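Local coordinates for thioredoxin domain-containing protein (Aeropyrum pernix, PDB 3HA9) that is of unknown function but has a thioredoxin-like fold and may act as an oxidoreductase or antioxidant protein, at residues 41-46 with 132-137. Numbering follows the deposited sequence.
Sequences ILWFMA and DYIVIM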
ATOM      1  N   ILE A  41      -3.569   5.720  -0.910  1.00 13.12           N
ATOM      2  CA  ILE A  41      -2.180   5.506  -0.527  1.00 12.52           C
ATOM      3  C   ILE A  41      -1.956   4.049  -0.115  1.00 12.16           C
ATOM      4  O   ILE A  41      -2.538   3.592   0.868  1.00 12.70           O
ATOM      5  CB  ILE A  41      -1.754   6.469   0.632  1.00 12.50           C
ATOM      6  CG1 ILE A  41      -2.005   7.934   0.227  1.00 14.35           C
ATOM      7  CG2 ILE A  41      -0.295   6.177   1.050  1.00 12.67           C
ATOM      8  CD1 ILE A  41      -1.569   8.966   1.264  1.00 13.39           C
ATOM      9  N   LEU A  42      -1.125   3.327  -0.879  1.00 11.53           N
ATOM     10  CA  LEU A  42      -0.717   1.979  -0.503  1.00 11.67           C
ATOM     11  C   LEU A  42       0.552   2.106   0.324  1.00 11.56           C
ATOM     12  O   LEU A  42       1.552   2.635  -0.151  1.00 12.50           O
ATOM     13  CB  LEU A  42      -0.461   1.096  -1.740  1.00 11.81           C
ATOM     14  CG  LEU A  42      -1.580   1.003  -2.775  1.00 12.44           C
ATOM     15  CD1 LEU A  42      -1.211  -0.069  -3.824  1.00 12.96           C
ATOM     16  CD2 LEU A  42      -2.895   0.644  -2.108  1.00 12.71           C
ATOM     17  N   TRP A  43       0.499   1.670   1.577  1.00 10.75           N
ATOM     18  CA  TRP A  43       1.657   1.790   2.440  1.00  9.62           C
ATOM     19  C   TRP A  43       2.171   0.386   2.754  1.00 10.24           C
ATOM     20  O   TRP A  43       1.528  -0.347   3.510  1.00  9.94           O
ATOM     21  CB  TRP A  43       1.269   2.514   3.729  1.00 10.07           C
ATOM     22  CG  TRP A  43       2.426   2.636   4.690  1.00 10.75           C
ATOM     23  CD1 TRP A  43       3.753   2.728   4.371  1.00 10.69           C
ATOM     24  CD2 TRP A  43       2.347   2.670   6.109  1.00  9.75           C
ATOM     25  NE1 TRP A  43       4.510   2.810   5.513  1.00 10.97           N
ATOM     26  CE2 TRP A  43       3.671   2.777   6.598  1.00 10.61           C
ATOM     27  CE3 TRP A  43       1.286   2.593   7.026  1.00  9.98           C
ATOM     28  CZ2 TRP A  43       3.969   2.826   7.974  1.00 11.34           C
ATOM     29  CZ3 TRP A  43       1.587   2.649   8.416  1.00 11.96           C
ATOM     30  CH2 TRP A  43       2.921   2.774   8.864  1.00 10.33           C
ATOM     31  N   PHE A  44       3.321   0.034   2.163  1.00  9.74           N
ATOM     32  CA  PHE A  44       3.927  -1.294   2.366  1.00  9.54           C
ATOM     33  C   PHE A  44       4.822  -1.206   3.578  1.00  9.10           C
ATOM     34  O   PHE A  44       5.728  -0.378   3.612  1.00 11.02           O
ATOM     35  CB  PHE A  44       4.738  -1.689   1.132  1.00  9.39           C
ATOM     36  CG  PHE A  44       3.881  -1.974  -0.072  1.00 10.09           C
ATOM     37  CD1 PHE A  44       3.482  -3.290  -0.341  1.00  9.48           C
ATOM     38  CD2 PHE A  44       3.429  -0.932  -0.908  1.00 10.43           C
ATOM     39  CE1 PHE A  44       2.671  -3.576  -1.444  1.00  9.84           C
ATOM     40  CE2 PHE A  44       2.609  -1.207  -2.020  1.00 10.10           C
ATOM     41  CZ  PHE A  44       2.227  -2.503  -2.282  1.00 10.86           C
ATOM     42  N   MET A  45       4.539  -2.040   4.579  1.00  8.29           N
ATOM     43  CA  MET A  45       5.181  -1.878   5.890  1.00  8.37           C
ATOM     44  C   MET A  45       5.325  -3.205   6.630  1.00  8.82           C
ATOM     45  O   MET A  45       4.959  -4.259   6.105  1.00  7.52           O
ATOM     46  CB  MET A  45       4.451  -0.805   6.730  1.00  8.59           C
ATOM     47  CG  MET A  45       2.905  -0.924   6.799  1.00  9.11           C
ATOM     48  SD  MET A  45       2.255  -2.352   7.710  1.00  3.50           S
ATOM     49  CE  MET A  45       2.607  -1.832   9.375  1.00 11.65           C
ATOM     50  N   ALA A  46       5.893  -3.137   7.830  1.00  9.11           N
ATOM     51  CA  ALA A  46       6.020  -4.289   8.734  1.00 10.03           C
ATOM     52  C   ALA A  46       5.922  -3.740  10.135  1.00 10.43           C
ATOM     53  O   ALA A  46       6.332  -2.592  10.386  1.00 11.18           O
ATOM     54  CB  ALA A  46       7.373  -4.996   8.519  1.00  9.69           C
ATOM     55  N   ASP A 132       9.180   0.261   4.263  1.00  9.32           N
ATOM     56  CA  ASP A 132       8.439   1.497   4.538  1.00  9.71           C
ATOM     57  C   ASP A 132       8.335   2.219   3.204  1.00  9.51           C
ATOM     58  O   ASP A 132       9.075   3.165   2.915  1.00  9.75           O
ATOM     59  CB  ASP A 132       9.136   2.337   5.624  1.00  9.82           C
ATOM     60  CG  ASP A 132       8.303   3.530   6.098  1.00 11.35           C
ATOM     61  OD1 ASP A 132       7.235   3.805   5.515  1.00 11.84           O
ATOM     62  OD2 ASP A 132       8.750   4.245   7.041  1.00 12.72           O
ATOM     63  N   TYR A 133       7.396   1.763   2.385  1.00  9.39           N
ATOM     64  CA  TYR A 133       7.346   2.174   0.986  1.00  9.37           C
ATOM     65  C   TYR A 133       5.940   2.614   0.668  1.00  9.44           C
ATOM     66  O   TYR A 133       4.982   1.973   1.074  1.00  9.60           O
ATOM     67  CB  TYR A 133       7.765   0.985   0.089  1.00  9.12           C
ATOM     68  CG  TYR A 133       7.915   1.314  -1.392  1.00  9.17           C
ATOM     69  CD1 TYR A 133       9.124   1.801  -1.899  1.00  9.53           C
ATOM     70  CD2 TYR A 133       6.852   1.104  -2.283  1.00 10.60           C
ATOM     71  CE1 TYR A 133       9.260   2.089  -3.251  1.00 11.71           C
ATOM     72  CE2 TYR A 133       6.975   1.410  -3.651  1.00 11.66           C
ATOM     73  CZ  TYR A 133       8.188   1.892  -4.117  1.00 13.31           C
ATOM     74  OH  TYR A 133       8.332   2.198  -5.447  1.00 14.72           O
ATOM     75  N   ILE A 134       5.829   3.710  -0.078  1.00  9.65           N
ATOM     76  CA  ILE A 134       4.556   4.379  -0.317  1.00 10.31           C
ATOM     77  C   ILE A 134       4.269   4.403  -1.817  1.00  9.67           C
ATOM     78  O   ILE A 134       5.153   4.740  -2.611  1.00 10.93           O
ATOM     79  CB  ILE A 134       4.632   5.842   0.236  1.00 10.57           C
ATOM     80  CG1 ILE A 134       4.590   5.850   1.776  1.00 11.29           C
ATOM     81  CG2 ILE A 134       3.549   6.751  -0.380  1.00 10.45           C
ATOM     82  CD1 ILE A 134       3.208   5.577   2.364  1.00 12.32           C
ATOM     83  N   VAL A 135       3.068   3.983  -2.210  1.00  9.84           N
ATOM     84  CA  VAL A 135       2.551   4.242  -3.571  1.00 10.04           C
ATOM     85  C   VAL A 135       1.291   5.101  -3.460  1.00 10.59           C
ATOM     86  O   VAL A 135       0.327   4.715  -2.789  1.00 11.13           O
ATOM     87  CB  VAL A 135       2.213   2.931  -4.316  1.00 10.30           C
ATOM     88  CG1 VAL A 135       1.721   3.226  -5.754  1.00 10.78           C
ATOM     89  CG2 VAL A 135       3.432   2.032  -4.358  1.00 10.02           C
ATOM     90  N   ILE A 136       1.288   6.259  -4.119  1.00 10.27           N
ATOM     91  CA  ILE A 136       0.087   7.109  -4.145  1.00 10.62           C
ATOM     92  C   ILE A 136      -0.510   7.081  -5.545  1.00 11.39           C
ATOM     93  O   ILE A 136       0.207   7.322  -6.519  1.00 11.66           O
ATOM     94  CB  ILE A 136       0.395   8.560  -3.744  1.00 11.07           C
ATOM     95  CG1 ILE A 136       1.071   8.586  -2.373  1.00 11.26           C
ATOM     96  CG2 ILE A 136      -0.901   9.401  -3.738  1.00 10.03           C
ATOM     97  CD1 ILE A 136       1.589   9.964  -1.958  1.00 13.58           C
ATOM     98  N   MET A 137      -1.801   6.750  -5.628  1.00 11.86           N
ATOM     99  CA  MET A 137      -2.521   6.650  -6.903  1.00 13.28           C
ATOM    100  C   MET A 137      -3.815   7.463  -6.852  1.00 13.32           C
ATOM    101  O   MET A 137      -4.380   7.665  -5.780  1.00 13.17           O
ATOM    102  CB  MET A 137      -2.906   5.193  -7.187  1.00 13.37           C
ATOM    103  CG  MET A 137      -1.858   4.352  -7.892  1.00 16.93           C
ATOM    104  SD  MET A 137      -2.285   2.563  -7.871  1.00 24.49           S
ATOM    105  CE  MET A 137      -3.803   2.624  -7.146  1.00  3.65           C
TER
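Leu42 pairs with Val135 and Phe44 with Tyr133 through two backbone hydrogen bonds each, such as Leu42 N to Val135 O at 2.8 Å, and the strands run antiparallel at 167°. The non-hydrogen-bonded pairs Ile41-Ile136 and Trp43-Ile134 share one face of the sheet, where the indole packs under helix 52-65 against Met55 and Leu59. Ile41 and Ile136 lie alongside each other, CG1 to CG1 at 4.1 Å, while the CD1 methyl of Ile134 wedges between Ile41 CG2 and the indole, 3.5 Å from Trp43 CD1; branched isoleucines suit both an extended backbone and a buried, apolar interface. With CG anti to the backbone N (chi1 178°), the Trp43 ring reaches across to Asp132, next to Tyr133, and its NE1 donates to Asp132 OD1 at 2.9 Å, meeting the oxygen from above the carboxylate plane, 42° out of it. Tryptophan thus combines a broad apolar surface, one face covered by Met45 CG, with an N-H for a buried acid, whose OD2 is hydrogen-bonded to Ser51 OG. With only a methyl group at Trp43, as in an alanine, the space under the helix would probably be left unfilled and Asp132 OD1 would lose its indole N-H. On the other face, Leu42 CB lies 4.1 Å from Val135 CB, and Phe44 CB 4.2 Å from Tyr133 CB, the tyrosine packing on Ala146 and Thr148 of strand 143-148. Strand 39-45 is central in a mixed sheet, and Trp43 touches Cys52 of the Cys49-Cys52 disulfide: the core of a thioredoxin fold, with its CxxC motif at a helix start.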